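Local coordinates for beta-ketoacyl-[acyl-carrier-protein] synthase FabY (Pseudomonas aeruginosa, PDB 4CW4) that condenses acetyl-CoA with malonyl-acyl carrier protein to form the acetoacetyl primer that starts fatty acid biosynthesis, working as a homodimer, at residues S459-V468 / H513-N521. Residues are numbered along the deposited sequence; the frame is centred on the assembly and turned at random.
Sequences SAFGIDGWPV and HQQRLSISN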
loop_
_atom_site.group_PDB
_atom_site.type_symbol
_atom_site.label_atom_id
_atom_site.label_comp_id
_atom_site.label_asym_id
_atom_site.label_seq_id
_atom_site.Cartn_x
_atom_site.Cartn_y
_atom_site.Cartn_z
ATOM N N SER A 459 31.714 6.925 12.728
ATOM C CA SER A 459 32.550 7.301 13.847
ATOM C C SER A 459 32.261 6.384 15.032
ATOM O O SER A 459 33.181 5.886 15.684
ATOM C CB SER A 459 32.314 8.765 14.204
ATOM O OG SER A 459 33.129 9.132 15.287
ATOM N N ALA A 460 30.982 6.139 15.289
ATOM C CA ALA A 460 30.587 5.272 16.389
ATOM C C ALA A 460 31.195 3.875 16.268
ATOM O O ALA A 460 31.582 3.283 17.270
ATOM C CB ALA A 460 29.070 5.183 16.494
ATOM N N PHE A 461 31.299 3.350 15.049
ATOM C CA PHE A 461 31.779 1.980 14.853
ATOM C C PHE A 461 33.252 1.935 14.422
ATOM O O PHE A 461 33.777 0.874 14.093
ATOM C CB PHE A 461 30.869 1.237 13.865
ATOM C CG PHE A 461 29.531 0.893 14.449
ATOM C CD1 PHE A 461 29.349 -0.290 15.145
ATOM C CD2 PHE A 461 28.459 1.766 14.333
ATOM C CE1 PHE A 461 28.116 -0.602 15.700
ATOM C CE2 PHE A 461 27.226 1.459 14.905
ATOM C CZ PHE A 461 27.065 0.274 15.584
ATOM N N GLY A 462 33.918 3.082 14.427
ATOM C CA GLY A 462 35.342 3.125 14.129
ATOM C C GLY A 462 35.662 2.801 12.686
ATOM O O GLY A 462 36.705 2.222 12.405
ATOM N N ILE A 463 34.777 3.200 11.771
ATOM C CA ILE A 463 34.981 3.005 10.347
ATOM C C ILE A 463 35.583 4.275 9.773
ATOM O O ILE A 463 35.171 5.377 10.130
ATOM C CB ILE A 463 33.637 2.756 9.628
ATOM C CG1 ILE A 463 32.855 1.651 10.352
ATOM C CG2 ILE A 463 33.880 2.393 8.180
ATOM C CD1 ILE A 463 31.445 1.397 9.789
ATOM N N ASP A 464 36.550 4.121 8.879
ATOM C CA ASP A 464 37.091 5.260 8.149
ATOM C C ASP A 464 37.072 4.914 6.665
ATOM O O ASP A 464 37.051 3.744 6.310
ATOM C CB ASP A 464 38.506 5.586 8.628
ATOM C CG ASP A 464 38.967 6.968 8.188
ATOM O OD1 ASP A 464 38.112 7.821 7.834
ATOM O OD2 ASP A 464 40.190 7.201 8.195
ATOM N N GLY A 465 37.046 5.928 5.806
ATOM C CA GLY A 465 37.027 5.713 4.367
ATOM C C GLY A 465 35.894 4.805 3.907
ATOM O O GLY A 465 36.072 3.961 3.025
ATOM N N TRP A 466 34.724 4.965 4.514
ATOM C CA TRP A 466 33.591 4.066 4.260
ATOM C C TRP A 466 33.118 4.287 2.838
ATOM O O TRP A 466 32.646 5.373 2.513
ATOM C CB TRP A 466 32.446 4.367 5.207
ATOM C CG TRP A 466 31.514 3.227 5.553
ATOM C CD1 TRP A 466 31.650 1.914 5.247
ATOM C CD2 TRP A 466 30.310 3.347 6.310
ATOM N NE1 TRP A 466 30.593 1.194 5.767
ATOM C CE2 TRP A 466 29.760 2.057 6.433
ATOM C CE3 TRP A 466 29.652 4.427 6.898
ATOM C CZ2 TRP A 466 28.572 1.813 7.131
ATOM C CZ3 TRP A 466 28.474 4.191 7.586
ATOM C CH2 TRP A 466 27.950 2.886 7.707
ATOM N N PRO A 467 33.240 3.271 1.982
ATOM C CA PRO A 467 32.889 3.532 0.584
ATOM C C PRO A 467 31.391 3.707 0.394
ATOM O O PRO A 467 30.573 2.921 0.913
ATOM C CB PRO A 467 33.408 2.293 -0.159
ATOM C CG PRO A 467 34.410 1.683 0.784
ATOM C CD PRO A 467 33.885 1.957 2.151
ATOM N N VAL A 468 31.056 4.745 -0.371
ATOM C CA VAL A 468 29.677 5.122 -0.656
ATOM C C VAL A 468 29.431 5.161 -2.164
ATOM O O VAL A 468 30.227 5.715 -2.926
ATOM C CB VAL A 468 29.351 6.518 -0.048
ATOM C CG1 VAL A 468 27.954 6.993 -0.438
ATOM C CG2 VAL A 468 29.509 6.511 1.460
ATOM N N HIS A 513 29.248 16.030 4.624
ATOM C CA HIS A 513 30.095 15.555 5.723
ATOM C C HIS A 513 30.880 14.325 5.251
ATOM O O HIS A 513 30.287 13.280 4.996
ATOM C CB HIS A 513 29.230 15.176 6.923
ATOM C CG HIS A 513 28.463 16.316 7.511
ATOM N ND1 HIS A 513 28.213 16.417 8.865
ATOM C CD2 HIS A 513 27.861 17.387 6.941
ATOM C CE1 HIS A 513 27.495 17.497 9.101
ATOM N NE2 HIS A 513 27.266 18.104 7.954
ATOM N N GLN A 514 32.203 14.447 5.148
ATOM C CA GLN A 514 33.026 13.438 4.499
ATOM C C GLN A 514 34.122 12.820 5.340
ATOM O O GLN A 514 34.843 11.980 4.825
ATOM C CB GLN A 514 33.787 14.088 3.322
ATOM C CG GLN A 514 32.951 14.545 2.219
ATOM C CD GLN A 514 33.745 14.834 0.983
ATOM O OE1 GLN A 514 34.064 15.992 0.684
ATOM N NE2 GLN A 514 34.024 13.793 0.221
ATOM N N GLN A 515 34.298 13.243 6.590
ATOM C CA GLN A 515 35.526 12.875 7.297
ATOM C C GLN A 515 35.785 11.369 7.257
ATOM O O GLN A 515 36.913 10.954 7.030
ATOM C CB GLN A 515 35.572 13.391 8.749
ATOM C CG GLN A 515 36.945 13.106 9.410
ATOM C CD GLN A 515 37.074 13.560 10.861
ATOM O OE1 GLN A 515 36.207 14.244 11.419
ATOM N NE2 GLN A 515 38.175 13.171 11.481
ATOM N N ARG A 516 34.743 10.564 7.466
ATOM C CA ARG A 516 34.874 9.106 7.507
ATOM C C ARG A 516 34.290 8.374 6.298
ATOM O O ARG A 516 34.164 7.158 6.331
ATOM C CB ARG A 516 34.244 8.574 8.800
ATOM C CG ARG A 516 35.133 8.843 10.013
ATOM C CD ARG A 516 34.362 9.167 11.267
ATOM N NE ARG A 516 33.755 10.499 11.193
ATOM C CZ ARG A 516 33.964 11.501 12.049
ATOM N NH1 ARG A 516 34.802 11.378 13.071
ATOM N NH2 ARG A 516 33.322 12.646 11.871
ATOM N N LEU A 517 33.979 9.107 5.229
ATOM C CA LEU A 517 33.357 8.532 4.040
ATOM C C LEU A 517 34.265 8.671 2.832
ATOM O O LEU A 517 35.018 9.650 2.709
ATOM C CB LEU A 517 32.020 9.221 3.714
ATOM C CG LEU A 517 30.984 9.349 4.832
ATOM C CD1 LEU A 517 29.722 10.040 4.349
ATOM C CD2 LEU A 517 30.637 8.003 5.436
ATOM N N SER A 518 34.167 7.696 1.935
ATOM C CA SER A 518 34.867 7.751 0.660
ATOM C C SER A 518 33.847 7.772 -0.473
ATOM O O SER A 518 33.275 6.733 -0.847
ATOM C CB SER A 518 35.810 6.564 0.490
ATOM O OG SER A 518 36.381 6.540 -0.813
ATOM N N ILE A 519 33.601 8.976 -0.978
ATOM C CA ILE A 519 32.613 9.223 -2.023
ATOM C C ILE A 519 33.357 9.650 -3.285
ATOM O O ILE A 519 33.984 10.719 -3.317
ATOM C CB ILE A 519 31.635 10.357 -1.638
ATOM C CG1 ILE A 519 30.942 10.068 -0.298
ATOM C CG2 ILE A 519 30.578 10.506 -2.714
ATOM C CD1 ILE A 519 30.252 11.251 0.308
ATOM N N SER A 520 33.330 8.811 -4.315
ATOM C CA SER A 520 34.121 9.065 -5.503
ATOM C C SER A 520 33.258 9.209 -6.747
ATOM O O SER A 520 32.204 8.565 -6.856
ATOM C CB SER A 520 35.099 7.922 -5.720
ATOM O OG SER A 520 35.864 8.144 -6.884
ATOM N N ASN A 521 33.743 10.023 -7.690
ATOM C CA ASN A 521 33.064 10.188 -8.971
ATOM C C ASN A 521 33.592 9.238 -10.035
ATOM O O ASN A 521 33.184 9.314 -11.198
ATOM C CB ASN A 521 33.060 11.654 -9.449
ATOM C CG ASN A 521 34.412 12.151 -9.893
ATOM O OD1 ASN A 521 35.442 11.515 -9.689
ATOM N ND2 ASN A 521 34.408 13.330 -10.501
HETATM O O HOH W 1 37.841 8.780 5.544
HETATM O O HOH W 2 38.748 10.179 10.072
HETATM O O HOH W 3 32.549 6.012 -4.262
#
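Bent at both chi2 (144°) and chi3 (-72°), the chain of Arg516 folds along 459-468, its CG 3.5 Å from the carbonyl O of Ile463 and its CD 3.6 Å from CB of Ser459, which also lies over one face of the guanidinium. The arginine thus meets this segment mainly through its methylenes, while NH2 makes a salt bridge with Asp455 one turn earlier in the same helix as Ser459. In Trp466, CG stands anti to the backbone N (chi1 -152°), which carries the indole away from 513-521; contact is kept at the ring edge, where CE3 meets CD2 of Leu517 at 4.0 Å. Ile463 CD1 covers one face of the indole, and NE1 is hydrogen-bonded to OG of Ser434. Val468 continues this apolar side, its CB 3.9 Å from CG1 of Ile519. The side chain of Val468 lies about 9 Å from that of His439, a predicted active-site residue.

Between the backbones run three parallel-strand hydrogen bonds: Trp466 N to Arg516 O (2.9 Å), Ser518 N to Trp466 O (2.8 Å) and Val468 N to Ser518 O. A water also joins Val468 O to Ser520 N.

After helix 444-461 the chain turns off at Gly462 in a Schellman motif, and the type I turn Gln514–Leu517 leads into the partner strand. Strand 517-519 flanks 466-469, whose other neighbour is 434-437, within the thiolase-like ketosynthase fold; helix 444-461 packs on Trp466 and Leu517, and helix 409-425 also touches the indole.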